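Local coordinates for protein CobC (Shigella flexneri 2a, PDB 6NRU) that removes the phosphate from alpha-ribazole 5'-phosphate and probably from adenosylcobalamin 5'-phosphate, late in assembly of the vitamin B12 nucleotide loop, at residues T28-R33 against A61-R66. Numbering follows the deposited sequence.
Sequences TPLTAR and AQHTAR. With SO4 (sulfate ion), chain M.
Thr64 OG1 is gripped by a hydrogen bond to the carbonyl O of Arg60, one turn back in its helix, and by a weak one from Gly12 N, while Leu30 CD2 rests against it at 3.7 Å. The chi1 of -72° sets OG1 beside the backbone N, where it can meet the carbonyl of the preceding turn; its polar needs are met by Arg60 and, weakly, by Gly12, and Leu30 adds only a methyl contact. That same CD2 also covers one face of the His63 imidazole. It stands 4.0 Å from the ring centroid and 20° off the normal, which identifies a CH-pi contact, displaced to the rim over the CG-ND1 side: Leu30 CD2 to His63 ND1 measures 3.8 Å. With CG anti to the backbone N (chi1 -170°), the His63 imidazole is held out from the helix so that its face meets the leucine, whose CB also lies 4.0 Å from ND1. One leucine branch therefore bridges two successive helix residues, and the interface is small, 146 Å² over both sides. Ile35 of helix 32-44 touches both Leu30 and His63. That helix begins just after Thr31, its N-cap, whose OG1 bonds Glu13 and, weakly, Gly34 N. Farther off, the extended Arg33 side chain turns its guanidinium edge to a sulfate, probably from the crystallisation liquor and also held by Gln37 and Arg199; Arg33 NE and, weakly, NH2 converge on its O2. With Thr64 packed on His11, the probable phosphohistidine residue, Leu30 joins the turn leading into helix 32-44 to helix 59-69 beside the RHG motif of a branch-1 histidine phosphatase.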
loop_
_atom_site.group_PDB
_atom_site.type_symbol
_atom_site.label_atom_id
_atom_site.label_comp_id
_atom_site.label_asym_id
_atom_site.label_seq_id
_atom_site.Cartn_x
_atom_site.Cartn_y
_atom_site.Cartn_z
ATOM N N THR A 28 -0.171 -13.583 -5.076
ATOM C CA THR A 28 -0.219 -14.481 -3.928
ATOM C C THR A 28 -1.529 -14.296 -3.165
ATOM O O THR A 28 -1.998 -13.165 -2.999
ATOM C CB THR A 28 0.963 -14.232 -2.998
ATOM O OG1 THR A 28 0.762 -14.932 -1.764
ATOM C CG2 THR A 28 1.117 -12.745 -2.724
ATOM N N PRO A 29 -2.145 -15.378 -2.697
ATOM C CA PRO A 29 -3.486 -15.276 -2.117
ATOM C C PRO A 29 -3.465 -14.789 -0.676
ATOM O O PRO A 29 -2.477 -14.920 0.048
ATOM C CB PRO A 29 -4.006 -16.714 -2.195
ATOM C CG PRO A 29 -2.771 -17.541 -2.043
ATOM C CD PRO A 29 -1.661 -16.772 -2.723
ATOM N N LEU A 30 -4.597 -14.223 -0.267
ATOM C CA LEU A 30 -4.799 -13.867 1.129
ATOM C C LEU A 30 -4.939 -15.126 1.979
ATOM O O LEU A 30 -5.586 -16.097 1.574
ATOM C CB LEU A 30 -6.050 -12.996 1.276
ATOM C CG LEU A 30 -5.924 -11.508 1.611
ATOM C CD1 LEU A 30 -4.957 -10.820 0.667
ATOM C CD2 LEU A 30 -7.291 -10.840 1.545
ATOM N N THR A 31 -4.319 -15.107 3.160
ATOM C CA THR A 31 -4.485 -16.171 4.137
ATOM C C THR A 31 -5.710 -15.895 5.000
ATOM O O THR A 31 -6.080 -14.744 5.236
ATOM C CB THR A 31 -3.258 -16.298 5.043
ATOM O OG1 THR A 31 -3.247 -15.231 5.998
ATOM C CG2 THR A 31 -1.982 -16.255 4.232
ATOM N N ALA A 32 -6.310 -16.979 5.507
ATOM C CA ALA A 32 -7.488 -16.879 6.369
ATOM C C ALA A 32 -7.349 -15.780 7.417
ATOM O O ALA A 32 -8.343 -15.152 7.799
ATOM C CB ALA A 32 -7.749 -18.231 7.043
ATOM N N ARG A 33 -6.123 -15.518 7.875
ATOM C CA ARG A 33 -5.890 -14.384 8.762
ATOM C C ARG A 33 -6.094 -13.061 8.031
ATOM O O ARG A 33 -6.638 -12.110 8.603
ATOM C CB ARG A 33 -4.484 -14.464 9.351
ATOM C CG ARG A 33 -4.159 -13.366 10.351
ATOM C CD ARG A 33 -2.804 -13.612 10.994
ATOM N NE ARG A 33 -2.311 -12.440 11.710
ATOM C CZ ARG A 33 -1.051 -12.285 12.108
ATOM N NH1 ARG A 33 -0.154 -13.232 11.860
ATOM N NH2 ARG A 33 -0.688 -11.184 12.752
ATOM N N ALA A 61 -5.051 -6.786 -3.026
ATOM C CA ALA A 61 -5.615 -5.511 -2.602
ATOM C C ALA A 61 -7.097 -5.425 -2.937
ATOM O O ALA A 61 -7.889 -4.907 -2.142
ATOM C CB ALA A 61 -4.851 -4.359 -3.251
ATOM N N GLN A 62 -7.489 -5.938 -4.105
ATOM C CA GLN A 62 -8.898 -5.922 -4.483
ATOM C C GLN A 62 -9.708 -6.895 -3.636
ATOM O O GLN A 62 -10.847 -6.594 -3.259
ATOM C CB GLN A 62 -9.043 -6.242 -5.969
ATOM C CG GLN A 62 -8.326 -5.253 -6.867
ATOM C CD GLN A 62 -8.641 -5.457 -8.327
ATOM O OE1 GLN A 62 -9.722 -5.102 -8.795
ATOM N NE2 GLN A 62 -7.694 -6.030 -9.063
ATOM N N HIS A 63 -9.142 -8.066 -3.331
ATOM C CA HIS A 63 -9.793 -8.984 -2.402
ATOM C C HIS A 63 -10.033 -8.311 -1.058
ATOM O O HIS A 63 -11.092 -8.485 -0.445
ATOM C CB HIS A 63 -8.946 -10.246 -2.230
ATOM C CG HIS A 63 -9.636 -11.351 -1.488
ATOM N ND1 HIS A 63 -9.077 -12.601 -1.332
ATOM C CD2 HIS A 63 -10.836 -11.396 -0.862
ATOM C CE1 HIS A 63 -9.902 -13.367 -0.639
ATOM N NE2 HIS A 63 -10.976 -12.659 -0.340
ATOM N N THR A 64 -9.061 -7.528 -0.590
ATOM C CA THR A 64 -9.238 -6.790 0.654
ATOM C C THR A 64 -10.328 -5.734 0.511
ATOM O O THR A 64 -11.216 -5.625 1.365
ATOM C CB THR A 64 -7.911 -6.155 1.072
ATOM O OG1 THR A 64 -7.014 -7.178 1.527
ATOM C CG2 THR A 64 -8.126 -5.139 2.191
ATOM N N ALA A 65 -10.289 -4.959 -0.577
ATOM C CA ALA A 65 -11.275 -3.901 -0.766
ATOM C C ALA A 65 -12.691 -4.456 -0.847
ATOM O O ALA A 65 -13.644 -3.786 -0.436
ATOM C CB ALA A 65 -10.945 -3.094 -2.020
ATOM N N ARG A 66 -12.850 -5.673 -1.368
ATOM C CA ARG A 66 -14.169 -6.296 -1.395
ATOM C C ARG A 66 -14.663 -6.591 0.016
ATOM O O ARG A 66 -15.823 -6.318 0.346
ATOM C CB ARG A 66 -14.126 -7.583 -2.224
ATOM C CG ARG A 66 -14.478 -7.420 -3.700
ATOM C CD ARG A 66 -13.982 -8.616 -4.506
ATOM N NE ARG A 66 -14.126 -9.865 -3.760
ATOM C CZ ARG A 66 -13.307 -10.906 -3.872
ATOM N NH1 ARG A 66 -12.272 -10.858 -4.704
ATOM N NH2 ARG A 66 -13.519 -11.998 -3.146
HETATM S S SO4 M . -4.646 -9.891 13.319
HETATM O O1 SO4 M . -4.546 -8.646 12.563
HETATM O O2 SO4 M . -3.442 -10.685 13.102
HETATM O O3 SO4 M . -4.772 -9.589 14.741
HETATM O O4 SO4 M . -5.813 -10.649 12.878
#